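Local coordinates for hypothetical protein AQ_328 (Aquifex aeolicus, PDB 1R4V) that is of unknown function but adopts an ancestral, all-helical histone fold and may take part in protein heterodimerization, at residues A[37-42]-A[100-105]; A[51-56]-A[107-112]; A[62-67]-A[129-134]; A[140-145]-A[161-166]. All coordinates share one frame; numbering follows the deposited sequence. Where two conformers were deposited one is given.

Interaction 1 of 4, residues A[37-42]-A[100-105]; sequences RTELDI and IEQDMG. With CAC (cacodylate ion), chain D.
One water molecule joins Thr38 and Gln102, which do not bond directly. It donates to Thr38 OG1 over a short 2.5 Å and to Gln102 OE1 at 2.9 Å, and more weakly reaches Glu39 OE2 at 3.4 Å. Gln102, with an extended chain (chi1 179°, chi2 161°), stretches from the loop after helix 88-98 to bring its amide to this water, whereas Thr38 keeps OG1 against its own helix, bonded to the backbone O of His34. The nearest direct approach, between the oxygens Glu39 OE2 and Gln102 OE1, is 4.2 Å, a pairing the water probably eases. Further along the loop, an Asx turn prepares the start of helix 106-113: Gly105 N, at the N-cap, donates to Asp103 OD2 at 3.0 Å.

One residue before Thr38, Arg37 makes no contact with the loop and instead binds a cacodylate ion, probably from the crystallisation liquor. Its NH1 points almost straight at cacodylate O2 (2.8 Å, 168°), which lies at the guanidinium edge and in its plane, while NH2 adds a weak bond to the same oxygen. His34 also binds the ion, and Asp33 pairs with NH2. A leucine in place of Arg37 would probably leave Asp33 without its cationic mate and the ion held mainly by His34. Because Thr38, Glu39 and Gln102 meet through a water, the link between helix 29-40 and the loop is solvent-mediated rather than direct.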
loop_
_atom_site.group_PDB
_atom_site.type_symbol
_atom_site.label_atom_id
_atom_site.label_comp_id
_atom_site.label_asym_id
_atom_site.label_seq_id
_atom_site.Cartn_x
_atom_site.Cartn_y
_atom_site.Cartn_z
ATOM N N ARG A 37 6.735 3.155 14.342
ATOM C CA ARG A 37 7.086 3.026 15.753
ATOM C C ARG A 37 6.535 4.222 16.513
ATOM O O ARG A 37 5.745 4.076 17.446
ATOM C CB ARG A 37 8.596 2.895 15.899
ATOM C CG ARG A 37 9.067 2.789 17.332
ATOM C CD ARG A 37 10.573 2.559 17.480
ATOM N NE ARG A 37 11.370 3.748 17.163
ATOM C CZ ARG A 37 12.099 3.963 16.061
ATOM N NH1 ARG A 37 12.750 5.111 15.961
ATOM N NH2 ARG A 37 12.216 3.078 15.077
ATOM N N THR A 38 6.910 5.417 16.073
ATOM C CA THR A 38 6.588 6.647 16.804
ATOM C C THR A 38 5.126 7.067 16.708
ATOM O O THR A 38 4.569 7.531 17.698
ATOM C CB THR A 38 7.522 7.795 16.343
ATOM O OG1 THR A 38 7.405 7.983 14.920
ATOM C CG2 THR A 38 8.959 7.392 16.536
ATOM N N GLU A 39 4.487 6.914 15.549
ATOM C CA GLU A 39 3.103 7.374 15.380
ATOM C C GLU A 39 2.023 6.288 15.466
ATOM O O GLU A 39 0.896 6.583 15.866
ATOM C CB GLU A 39 2.957 8.169 14.071
ATOM C CG GLU A 39 3.857 9.400 13.968
ATOM C CD GLU A 39 3.634 10.465 15.050
ATOM O OE1 GLU A 39 2.471 10.696 15.470
ATOM O OE2 GLU A 39 4.634 11.091 15.485
ATOM N N LEU A 40 2.344 5.046 15.098
ATOM C CA LEU A 40 1.369 3.949 15.067
ATOM C C LEU A 40 1.572 2.843 16.104
ATOM O O LEU A 40 0.731 1.962 16.180
ATOM C CB LEU A 40 1.352 3.320 13.665
ATOM C CG LEU A 40 1.091 4.265 12.493
ATOM C CD1 LEU A 40 1.159 3.584 11.114
ATOM C CD2 LEU A 40 -0.252 4.931 12.673
ATOM N N ASP A 41 2.648 2.887 16.893
ATOM C CA ASP A 41 2.983 1.906 17.931
ATOM C C ASP A 41 3.232 0.506 17.370
ATOM O O ASP A 41 2.837 -0.492 17.983
ATOM C CB ASP A 41 1.906 1.842 19.032
ATOM C CG ASP A 41 1.776 3.148 19.821
ATOM O OD1 ASP A 41 0.629 3.633 19.978
ATOM O OD2 ASP A 41 2.757 3.764 20.317
ATOM N N ILE A 42 3.869 0.430 16.207
ATOM C CA ILE A 42 4.191 -0.839 15.583
ATOM C C ILE A 42 5.691 -0.849 15.344
ATOM O O ILE A 42 6.225 0.004 14.640
ATOM C CB ILE A 42 3.473 -1.047 14.243
ATOM C CG1 ILE A 42 1.956 -1.143 14.418
ATOM C CG2 ILE A 42 4.055 -2.289 13.563
ATOM C CD1 ILE A 42 1.177 -0.854 13.154
ATOM N N ILE A 100 -1.377 13.565 6.390
ATOM C CA ILE A 100 -0.158 13.341 7.173
ATOM C C ILE A 100 0.983 14.213 6.646
ATOM O O ILE A 100 1.282 14.203 5.453
ATOM C CB ILE A 100 0.238 11.849 7.179
ATOM C CG1 ILE A 100 -0.817 11.056 7.951
ATOM C CG2 ILE A 100 1.612 11.628 7.818
ATOM C CD1 ILE A 100 -0.696 9.587 7.783
ATOM N N GLU A 101 1.632 14.954 7.543
ATOM C CA GLU A 101 2.712 15.876 7.177
ATOM C C GLU A 101 4.079 15.194 7.128
ATOM O O GLU A 101 4.883 15.486 6.235
ATOM C CB GLU A 101 2.732 17.084 8.125
ATOM C CG GLU A 101 1.375 17.780 8.181
ATOM C CD GLU A 101 1.425 19.280 8.437
ATOM O OE1 GLU A 101 2.422 19.783 9.009
ATOM O OE2 GLU A 101 0.441 19.962 8.054
ATOM N N GLN A 102 4.326 14.285 8.069
ATOM C CA GLN A 102 5.577 13.532 8.130
ATOM C C GLN A 102 5.779 12.640 6.917
ATOM O O GLN A 102 4.847 11.992 6.436
ATOM C CB GLN A 102 5.631 12.662 9.384
ATOM C CG GLN A 102 6.914 11.813 9.526
ATOM C CD GLN A 102 7.149 11.343 10.952
ATOM O OE1 GLN A 102 6.679 11.990 11.886
ATOM N NE2 GLN A 102 7.860 10.227 11.129
ATOM N N ASP A 103 7.011 12.615 6.434
ATOM C CA ASP A 103 7.397 11.763 5.338
ATOM C C ASP A 103 7.630 10.361 5.916
ATOM O O ASP A 103 8.519 10.198 6.749
ATOM C CB ASP A 103 8.662 12.334 4.733
ATOM C CG ASP A 103 9.152 11.557 3.547
ATOM O OD1 ASP A 103 10.235 11.953 3.062
ATOM O OD2 ASP A 103 8.567 10.570 3.039
HETATM N N MSE A 104 6.850 9.362 5.493
HETATM C CA MSE A 104 7.066 7.972 5.946
HETATM C C MSE A 104 7.710 7.088 4.886
HETATM O O MSE A 104 7.717 5.866 5.001
HETATM C CB MSE A 104 5.782 7.357 6.482
HETATM C CG MSE A 104 4.707 7.119 5.442
HETATM SE SE MSE A 104 3.049 6.235 6.100
HETATM C CE MSE A 104 2.149 7.774 6.890
ATOM N N GLY A 105 8.274 7.708 3.860
ATOM C CA GLY A 105 9.085 7.039 2.851
ATOM C C GLY A 105 8.293 6.547 1.649
ATOM O O GLY A 105 8.819 5.777 0.860
HETATM AS AS CAC D . 15.387 4.208 13.070
HETATM O O1 CAC D . 15.382 2.629 13.792
HETATM O O2 CAC D . 14.145 5.319 13.575
HETATM C C1 CAC D . 17.129 5.080 13.364
HETATM C C2 CAC D . 15.078 3.828 11.171
HETATM O O HOH W 1 7.564 10.314 14.040
#

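Interaction 2 of 4, residues A[51-56]-A[107-112]; sequences LLLNSV and DELLEY
The ring of Tyr112 meets Leu53 obliquely, with the methyl Leu53 CD1 lying 3.8 Å from Tyr112 CD2 and 4.0 Å from Tyr112 CE2; the ring of Phe29 makes an edge-to-face contact with the same tyrosine. This is helix packing inside the histone fold, where helix 106-113 lies against the long helix 46-62 and, within residues 51-56, Leu53 is the one that makes the contact. The two side chains cross at about a right angle, and CD1 is the Leu53 atom nearest the ring.

The same CD1 also meets Leu109, the residue one turn before Tyr112, at 4.0 Å from Leu109 CD2. Leu53 is thus lodged at the corner formed by an aliphatic and an aromatic neighbour on one side of helix 106-113, and it accounts for more than half of the 131 Å² buried here. Tyr112 can serve as one wall because its CG stands anti to the backbone N (chi1 -177°), which carries the ring out from its own helix towards helix 46-62. Its hydroxyl is then hydrogen-bonded to Glu50 on that helix, so a polar bond at the far end of the ring accompanies the apolar contact along its side. Phe29 touches both leucines as well, with Leu32 adding to the cover of Leu109 and Met135 to that of Leu53. The second methyl of Leu53 also faces Leu109, with Leu53 CD2 4.3 Å from Leu109 CD2.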
loop_
_atom_site.group_PDB
_atom_site.type_symbol
_atom_site.label_atom_id
_atom_site.label_comp_id
_atom_site.label_asym_id
_atom_site.label_seq_id
_atom_site.Cartn_x
_atom_site.Cartn_y
_atom_site.Cartn_z
ATOM N N LEU A 51 7.598 -8.138 4.265
ATOM C CA LEU A 51 6.306 -8.816 4.229
ATOM C C LEU A 51 5.171 -7.815 4.049
ATOM O O LEU A 51 4.251 -8.053 3.255
ATOM C CB LEU A 51 6.115 -9.674 5.493
ATOM C CG LEU A 51 7.027 -10.911 5.573
ATOM C CD1 LEU A 51 6.959 -11.538 6.959
ATOM C CD2 LEU A 51 6.631 -11.943 4.557
ATOM N N LEU A 52 5.248 -6.702 4.769
ATOM C CA LEU A 52 4.268 -5.625 4.697
ATOM C C LEU A 52 4.199 -5.071 3.271
ATOM O O LEU A 52 3.119 -4.949 2.688
ATOM C CB LEU A 52 4.625 -4.520 5.685
ATOM C CG LEU A 52 3.881 -3.181 5.578
ATOM C CD1 LEU A 52 2.363 -3.386 5.806
ATOM C CD2 LEU A 52 4.460 -2.238 6.578
ATOM N N LEU A 53 5.352 -4.745 2.706
ATOM C CA LEU A 53 5.416 -4.219 1.339
ATOM C C LEU A 53 4.963 -5.209 0.270
ATOM O O LEU A 53 4.365 -4.798 -0.734
ATOM C CB LEU A 53 6.827 -3.713 1.027
ATOM C CG LEU A 53 7.351 -2.567 1.878
ATOM C CD1 LEU A 53 8.787 -2.237 1.416
ATOM C CD2 LEU A 53 6.460 -1.361 1.800
ATOM N N ASN A 54 5.221 -6.507 0.460
ATOM C CA ASN A 54 4.735 -7.494 -0.491
ATOM C C ASN A 54 3.206 -7.554 -0.443
ATOM O O ASN A 54 2.579 -7.719 -1.477
ATOM C CB ASN A 54 5.334 -8.873 -0.283
ATOM C CG ASN A 54 6.783 -8.960 -0.741
ATOM O OD1 ASN A 54 7.256 -8.149 -1.541
ATOM N ND2 ASN A 54 7.490 -9.972 -0.240
ATOM N N SER A 55 2.626 -7.397 0.742
ATOM C CA SER A 55 1.181 -7.390 0.915
ATOM C C SER A 55 0.567 -6.118 0.310
ATOM O O SER A 55 -0.483 -6.168 -0.338
ATOM C CB SER A 55 0.823 -7.557 2.395
ATOM O OG SER A 55 -0.572 -7.491 2.575
ATOM N N VAL A 56 1.217 -4.970 0.512
ATOM C CA VAL A 56 0.780 -3.715 -0.090
ATOM C C VAL A 56 0.781 -3.838 -1.618
ATOM O O VAL A 56 -0.187 -3.477 -2.301
ATOM C CB VAL A 56 1.636 -2.519 0.419
ATOM C CG1 VAL A 56 1.367 -1.266 -0.388
ATOM C CG2 VAL A 56 1.357 -2.269 1.896
ATOM N N ASP A 107 7.328 7.649 -1.270
ATOM C CA ASP A 107 7.911 7.824 -2.599
ATOM C C ASP A 107 9.045 6.861 -2.871
ATOM O O ASP A 107 9.142 6.329 -3.975
ATOM C CB ASP A 107 8.371 9.255 -2.819
ATOM C CG ASP A 107 7.210 10.216 -2.866
ATOM O OD1 ASP A 107 7.283 11.284 -2.214
ATOM O OD2 ASP A 107 6.176 9.961 -3.517
ATOM N N GLU A 108 9.883 6.617 -1.863
ATOM C CA GLU A 108 10.968 5.672 -2.010
ATOM C C GLU A 108 10.406 4.253 -1.999
ATOM O O GLU A 108 10.895 3.384 -2.721
ATOM C CB GLU A 108 12.015 5.850 -0.898
ATOM C CG GLU A 108 12.575 7.264 -0.771
ATOM C CD GLU A 108 11.840 8.173 0.221
ATOM O OE1 GLU A 108 10.596 8.353 0.122
ATOM O OE2 GLU A 108 12.526 8.736 1.112
ATOM N N LEU A 109 9.385 4.006 -1.189
ATOM C CA LEU A 109 8.853 2.656 -1.063
ATOM C C LEU A 109 8.134 2.249 -2.357
ATOM O O LEU A 109 8.153 1.084 -2.775
ATOM C CB LEU A 109 7.919 2.578 0.138
ATOM C CG LEU A 109 8.582 2.789 1.505
ATOM C CD1 LEU A 109 7.460 2.944 2.522
ATOM C CD2 LEU A 109 9.531 1.651 1.813
ATOM N N LEU A 110 7.515 3.224 -3.007
ATOM C CA LEU A 110 6.843 2.993 -4.286
ATOM C C LEU A 110 7.852 2.486 -5.320
ATOM O O LEU A 110 7.604 1.501 -6.007
ATOM C CB LEU A 110 6.187 4.280 -4.789
ATOM C CG LEU A 110 4.838 4.182 -5.510
ATOM C CD1 LEU A 110 4.757 5.332 -6.469
ATOM C CD2 LEU A 110 4.522 2.839 -6.201
ATOM N N GLU A 111 8.995 3.150 -5.429
ATOM C CA GLU A 111 10.048 2.710 -6.346
ATOM C C GLU A 111 10.597 1.347 -5.955
ATOM O O GLU A 111 10.855 0.499 -6.801
ATOM C CB GLU A 111 11.193 3.718 -6.450
ATOM C CG GLU A 111 11.954 3.570 -7.758
ATOM C CD GLU A 111 12.983 4.670 -8.002
ATOM O OE1 GLU A 111 13.235 5.009 -9.194
ATOM O OE2 GLU A 111 13.542 5.198 -7.005
ATOM N N TYR A 112 10.773 1.140 -4.658
ATOM C CA TYR A 112 11.240 -0.135 -4.150
ATOM C C TYR A 112 10.358 -1.316 -4.535
ATOM O O TYR A 112 10.887 -2.341 -4.944
ATOM C CB TYR A 112 11.342 -0.084 -2.637
ATOM C CG TYR A 112 11.893 -1.367 -2.082
ATOM C CD1 TYR A 112 13.258 -1.570 -2.083
ATOM C CD2 TYR A 112 11.058 -2.370 -1.580
ATOM C CE1 TYR A 112 13.802 -2.715 -1.585
ATOM C CE2 TYR A 112 11.598 -3.548 -1.059
ATOM C CZ TYR A 112 12.978 -3.697 -1.073
ATOM O OH TYR A 112 13.639 -4.802 -0.602
#

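Interaction 3 of 4, residues A[62-67]-A[129-134]; sequences KLFYGA and SEYRNI
Phe64 and Tyr131 set their side chains at about a right angle, with Tyr131 OH approaching Phe64 CZ obliquely at 3.7 Å. Within the histone fold, this is where the type I beta turn from Lys62 to Tyr65, at the end of the long helix 46-62, faces the first turn of helix 131-149. Beside the aromatic pair, Leu63 and Ile134 run past each other in opposite directions, and the branch methyl Ile134 CG2 meets Leu63 CD1 at 3.6 Å. With Ile134 CG1 beside the backbone N (chi1 -66°), CG2 is left anti to that N, the direction that brings it to Leu63.

All four residues are buried. Phe60 makes an edge-to-face contact with the Tyr131 ring, while Val123 of the short strand 122-123 touches both Phe64 and Tyr131. Leu90 of helix 88-98 and Phe171, the C-terminal residue, close over Leu63. The helix start is tied on another side by a polar link of its own: Asn133 ND2 donates to Glu130 OE1 at 2.9 Å and 171°, nearly in its own amide plane but reaching the oxygen from 43° above the carboxylate plane.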
loop_
_atom_site.group_PDB
_atom_site.type_symbol
_atom_site.label_atom_id
_atom_site.label_comp_id
_atom_site.label_asym_id
_atom_site.label_seq_id
_atom_site.Cartn_x
_atom_site.Cartn_y
_atom_site.Cartn_z
ATOM N N LYS A 62 -4.590 -5.960 -6.914
ATOM C CA LYS A 62 -6.025 -6.275 -6.784
ATOM C C LYS A 62 -6.951 -5.093 -7.045
ATOM O O LYS A 62 -8.103 -5.268 -7.468
ATOM C CB LYS A 62 -6.331 -6.902 -5.429
ATOM C CG LYS A 62 -5.833 -8.309 -5.365
ATOM C CD LYS A 62 -6.246 -9.018 -4.075
ATOM C CE LYS A 62 -7.291 -10.094 -4.353
ATOM N NZ LYS A 62 -7.676 -10.862 -3.136
ATOM N N LEU A 63 -6.450 -3.879 -6.870
ATOM C CA LEU A 63 -7.241 -2.713 -7.207
ATOM C C LEU A 63 -7.526 -2.589 -8.700
ATOM O O LEU A 63 -8.444 -1.870 -9.087
ATOM C CB LEU A 63 -6.579 -1.424 -6.709
ATOM C CG LEU A 63 -6.376 -1.330 -5.192
ATOM C CD1 LEU A 63 -5.623 -0.075 -4.825
ATOM C CD2 LEU A 63 -7.676 -1.418 -4.426
ATOM N N PHE A 64 -6.759 -3.280 -9.526
ATOM C CA PHE A 64 -6.982 -3.295 -10.974
ATOM C C PHE A 64 -8.027 -4.328 -11.437
ATOM O O PHE A 64 -8.332 -4.431 -12.626
ATOM C CB PHE A 64 -5.633 -3.425 -11.694
ATOM C CG PHE A 64 -4.822 -2.171 -11.633
ATOM C CD1 PHE A 64 -4.083 -1.854 -10.489
ATOM C CD2 PHE A 64 -4.814 -1.270 -12.695
ATOM C CE1 PHE A 64 -3.359 -0.680 -10.406
ATOM C CE2 PHE A 64 -4.085 -0.104 -12.595
ATOM C CZ PHE A 64 -3.355 0.190 -11.470
ATOM N N TYR A 65 -8.617 -5.096 -10.523
ATOM C CA TYR A 65 -9.745 -5.962 -10.858
ATOM C C TYR A 65 -10.899 -5.145 -11.443
ATOM O O TYR A 65 -11.362 -4.161 -10.851
ATOM C CB TYR A 65 -10.259 -6.708 -9.611
ATOM C CG TYR A 65 -11.516 -7.518 -9.850
ATOM C CD1 TYR A 65 -11.446 -8.779 -10.451
ATOM C CD2 TYR A 65 -12.773 -7.026 -9.473
ATOM C CE1 TYR A 65 -12.622 -9.541 -10.685
ATOM C CE2 TYR A 65 -13.943 -7.776 -9.683
ATOM C CZ TYR A 65 -13.868 -9.020 -10.301
ATOM O OH TYR A 65 -15.049 -9.732 -10.472
ATOM N N GLY A 66 -11.327 -5.541 -12.624
ATOM C CA GLY A 66 -12.396 -4.853 -13.345
ATOM C C GLY A 66 -12.006 -3.568 -14.042
ATOM O O GLY A 66 -12.837 -3.030 -14.778
ATOM N N ALA A 67 -10.769 -3.098 -13.882
ATOM C CA ALA A 67 -10.390 -1.778 -14.370
ATOM C C ALA A 67 -10.369 -1.623 -15.897
ATOM O O ALA A 67 -10.816 -0.608 -16.421
ATOM C CB ALA A 67 -9.093 -1.298 -13.779
ATOM N N SER A 129 0.220 9.521 -11.161
ATOM C CA SER A 129 0.467 10.577 -10.179
ATOM C C SER A 129 -0.216 10.369 -8.839
ATOM O O SER A 129 0.203 10.963 -7.866
ATOM C CB SER A 129 0.009 11.928 -10.724
ATOM O OG SER A 129 0.826 12.253 -11.836
ATOM N N GLU A 130 -1.270 9.556 -8.776
ATOM C CA GLU A 130 -1.950 9.237 -7.513
ATOM C C GLU A 130 -1.408 8.016 -6.796
ATOM O O GLU A 130 -1.920 7.688 -5.738
ATOM C CB GLU A 130 -3.451 8.978 -7.742
ATOM C CG GLU A 130 -4.279 10.231 -7.964
ATOM C CD GLU A 130 -4.177 11.223 -6.807
ATOM O OE1 GLU A 130 -4.401 10.821 -5.634
ATOM O OE2 GLU A 130 -3.866 12.413 -7.082
ATOM N N TYR A 131 -0.433 7.318 -7.362
ATOM C CA TYR A 131 0.053 6.080 -6.778
ATOM C C TYR A 131 0.605 6.285 -5.382
ATOM O O TYR A 131 0.527 5.387 -4.545
ATOM C CB TYR A 131 1.143 5.466 -7.653
ATOM C CG TYR A 131 0.715 4.623 -8.812
ATOM C CD1 TYR A 131 -0.621 4.548 -9.246
ATOM C CD2 TYR A 131 1.663 3.867 -9.486
ATOM C CE1 TYR A 131 -0.984 3.754 -10.340
ATOM C CE2 TYR A 131 1.308 3.052 -10.560
ATOM C CZ TYR A 131 -0.007 2.993 -10.976
ATOM O OH TYR A 131 -0.279 2.190 -12.045
ATOM N N ARG A 132 1.210 7.439 -5.113
ATOM C CA ARG A 132 1.722 7.670 -3.761
ATOM C C ARG A 132 0.606 7.739 -2.715
ATOM O O ARG A 132 0.752 7.242 -1.603
ATOM C CB ARG A 132 2.638 8.900 -3.729
ATOM C CG ARG A 132 1.952 10.240 -3.987
ATOM C CD ARG A 132 2.947 11.415 -3.991
ATOM N NE ARG A 132 3.846 11.283 -2.848
ATOM C CZ ARG A 132 3.506 11.556 -1.595
ATOM N NH1 ARG A 132 4.413 11.380 -0.645
ATOM N NH2 ARG A 132 2.293 12.012 -1.274
ATOM N N ASN A 133 -0.531 8.333 -3.074
ATOM C CA ASN A 133 -1.680 8.408 -2.180
ATOM C C ASN A 133 -2.315 7.041 -1.991
ATOM O O ASN A 133 -2.693 6.697 -0.894
ATOM C CB ASN A 133 -2.685 9.434 -2.666
ATOM C CG ASN A 133 -2.084 10.826 -2.643
ATOM O OD1 ASN A 133 -1.330 11.174 -1.724
ATOM N ND2 ASN A 133 -2.374 11.605 -3.676
ATOM N N ILE A 134 -2.412 6.264 -3.056
ATOM C CA ILE A 134 -2.978 4.912 -2.951
ATOM C C ILE A 134 -2.117 4.041 -2.050
ATOM O O ILE A 134 -2.637 3.343 -1.170
ATOM C CB ILE A 134 -3.124 4.304 -4.342
ATOM C CG1 ILE A 134 -4.164 5.108 -5.132
ATOM C CG2 ILE A 134 -3.529 2.840 -4.240
ATOM C CD1 ILE A 134 -4.252 4.756 -6.605
#

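Interaction 4 of 4, residues A[140-145]-A[161-166]; sequences LMHADV and EFVAQI. With ZN (zinc ion), chain B.
The helix that carries a zinc site, 157-168, turns a different side towards helix 131-149, where Val163 and Ile166 receive Val145. Val145 CG1 is the shared contact point, 3.9 Å from Val163 CG1 and 3.7 Å from Ile166 CD1; in both pairs the side chains slide past each other in opposite directions. Ile166 gets there with CG1 between its backbone N and carbonyl carbon (chi1 66°), the crowded position, which swings the arm over the valine.

In the histone-fold arrangement of this protein, these are the last two helices of the chain, joined by a short loop. Their short segments approach to 10.4 Å between axes at 116°, so the contact is confined to a small patch near the end of helix 131-149. His142, one turn earlier, flanks it: CD2 lies 4.3 Å from Val163 CG1, obliquely to the ring. Both its nitrogens are engaged, ND1 with the backbone O of Leu138 and NE2 probably with Ser55 OG, which would hold this buried imidazole in its rotation. Away from the patch, the extended chain of Glu161 places OE1 2.1 Å from the zinc ion, with OE2 a longer ligand at 2.8 Å and Glu158 OE2 also bound.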
loop_
_atom_site.group_PDB
_atom_site.type_symbol
_atom_site.label_atom_id
_atom_site.label_comp_id
_atom_site.label_asym_id
_atom_site.label_seq_id
_atom_site.Cartn_x
_atom_site.Cartn_y
_atom_site.Cartn_z
ATOM N N LEU A 140 -1.483 2.649 5.650
ATOM C CA LEU A 140 -2.258 2.962 6.845
ATOM C C LEU A 140 -3.287 1.913 7.130
ATOM O O LEU A 140 -3.499 1.589 8.290
ATOM C CB LEU A 140 -2.998 4.285 6.741
ATOM C CG LEU A 140 -2.071 5.502 6.694
ATOM C CD1 LEU A 140 -2.957 6.732 6.714
ATOM C CD2 LEU A 140 -1.055 5.519 7.823
HETATM N N MSE A 141 -3.937 1.418 6.074
HETATM C CA MSE A 141 -4.835 0.284 6.235
HETATM C C MSE A 141 -4.177 -0.950 6.844
HETATM O O MSE A 141 -4.717 -1.537 7.789
HETATM C CB MSE A 141 -5.495 -0.057 4.920
HETATM C CG MSE A 141 -6.434 -1.193 5.133
HETATM SE SE MSE A 141 -5.644 -2.905 4.476
HETATM C CE MSE A 141 -7.281 -4.006 4.635
ATOM N N HIS A 142 -3.021 -1.341 6.327
ATOM C CA HIS A 142 -2.247 -2.433 6.901
ATOM C C HIS A 142 -1.857 -2.177 8.356
ATOM O O HIS A 142 -1.921 -3.091 9.146
ATOM C CB HIS A 142 -0.984 -2.737 6.100
ATOM C CG HIS A 142 -1.239 -3.546 4.876
ATOM N ND1 HIS A 142 -1.838 -3.022 3.750
ATOM C CD2 HIS A 142 -0.965 -4.840 4.592
ATOM C CE1 HIS A 142 -1.918 -3.959 2.822
ATOM N NE2 HIS A 142 -1.400 -5.072 3.313
ATOM N N ALA A 143 -1.479 -0.961 8.717
ATOM C CA ALA A 143 -1.171 -0.657 10.121
ATOM C C ALA A 143 -2.394 -0.919 11.018
ATOM O O ALA A 143 -2.260 -1.440 12.119
ATOM C CB ALA A 143 -0.685 0.791 10.257
ATOM N N ASP A 144 -3.576 -0.562 10.535
ATOM C CA ASP A 144 -4.837 -0.733 11.240
ATOM C C ASP A 144 -5.070 -2.229 11.465
ATOM O O ASP A 144 -5.394 -2.654 12.563
ATOM C CB ASP A 144 -5.993 -0.097 10.461
ATOM C CG ASP A 144 -7.330 -0.129 11.233
ATOM O OD1 ASP A 144 -7.367 0.216 12.437
ATOM O OD2 ASP A 144 -8.414 -0.476 10.705
ATOM N N VAL A 145 -4.866 -3.034 10.430
ATOM C CA VAL A 145 -5.071 -4.466 10.506
ATOM C C VAL A 145 -4.019 -5.086 11.432
ATOM O O VAL A 145 -4.376 -5.953 12.227
ATOM C CB VAL A 145 -5.059 -5.106 9.104
ATOM C CG1 VAL A 145 -5.189 -6.638 9.210
ATOM C CG2 VAL A 145 -6.212 -4.503 8.271
ATOM N N GLU A 161 2.401 -12.664 8.114
ATOM C CA GLU A 161 1.834 -13.581 7.131
ATOM C C GLU A 161 0.331 -13.709 7.289
ATOM O O GLU A 161 -0.401 -13.756 6.293
ATOM C CB GLU A 161 2.508 -14.952 7.200
ATOM C CG GLU A 161 3.955 -14.936 6.729
ATOM C CD GLU A 161 4.629 -16.293 6.896
ATOM O OE1 GLU A 161 3.994 -17.307 6.661
ATOM O OE2 GLU A 161 5.803 -16.365 7.291
ATOM N N PHE A 162 -0.150 -13.741 8.523
ATOM C CA PHE A 162 -1.592 -13.726 8.777
ATOM C C PHE A 162 -2.284 -12.417 8.361
ATOM O O PHE A 162 -3.365 -12.446 7.797
ATOM C CB PHE A 162 -1.834 -13.998 10.257
ATOM C CG PHE A 162 -3.289 -13.941 10.665
ATOM C CD1 PHE A 162 -4.204 -14.855 10.164
ATOM C CD2 PHE A 162 -3.737 -12.988 11.576
ATOM C CE1 PHE A 162 -5.537 -14.816 10.553
ATOM C CE2 PHE A 162 -5.074 -12.943 11.973
ATOM C CZ PHE A 162 -5.972 -13.869 11.457
ATOM N N VAL A 163 -1.673 -11.266 8.626
ATOM C CA VAL A 163 -2.195 -9.973 8.160
ATOM C C VAL A 163 -2.353 -9.967 6.634
ATOM O O VAL A 163 -3.410 -9.604 6.135
ATOM C CB VAL A 163 -1.323 -8.779 8.660
ATOM C CG1 VAL A 163 -1.636 -7.459 7.964
ATOM C CG2 VAL A 163 -1.478 -8.594 10.169
ATOM N N ALA A 164 -1.332 -10.387 5.898
ATOM C CA ALA A 164 -1.423 -10.482 4.449
ATOM C C ALA A 164 -2.578 -11.361 3.951
ATOM O O ALA A 164 -3.233 -10.994 2.969
ATOM C CB ALA A 164 -0.132 -10.981 3.851
ATOM N N GLN A 165 -2.807 -12.492 4.614
ATOM C CA GLN A 165 -3.925 -13.384 4.328
ATOM C C GLN A 165 -5.273 -12.716 4.512
ATOM O O GLN A 165 -6.153 -12.821 3.652
ATOM C CB GLN A 165 -3.879 -14.611 5.227
ATOM C CG GLN A 165 -2.810 -15.603 4.840
ATOM C CD GLN A 165 -2.888 -16.924 5.618
ATOM O OE1 GLN A 165 -3.329 -17.928 5.056
ATOM N NE2 GLN A 165 -2.500 -16.922 6.901
ATOM N N ILE A 166 -5.476 -12.033 5.632
ATOM C CA ILE A 166 -6.781 -11.426 5.874
ATOM C C ILE A 166 -7.000 -10.179 5.042
ATOM O O ILE A 166 -8.132 -9.886 4.695
ATOM C CB ILE A 166 -7.112 -11.221 7.368
ATOM C CG1 ILE A 166 -6.197 -10.212 8.028
ATOM C CG2 ILE A 166 -7.076 -12.567 8.097
ATOM C CD1 ILE A 166 -6.513 -10.027 9.504
HETATM ZN ZN ZN B . 4.879 -18.960 7.621
#

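Helix 46-62 supplies interaction 2 and leads into the turn of interaction 3, while helix 131-149 serves interactions 3 and 4, whose centres lie about 18 Å apart. Interaction 2 is coupled to both: Asp107 OD2 forms a salt bridge with Arg132 NE at 2.8 Å, and Leu52 CD1 packs 3.4 Å from His142 CB. Interaction 1, at the surface, reaches interaction 4 by packing, with Leu40 CD1 3.5 Å from Ala143 CB, and interaction 2 through Met104 O, 3.8 Å from Leu109 CD1. Interaction 4 includes a zinc ligand, Glu161; a different zinc ion lies about 9 Å from the side chain of Thr38 in interaction 1.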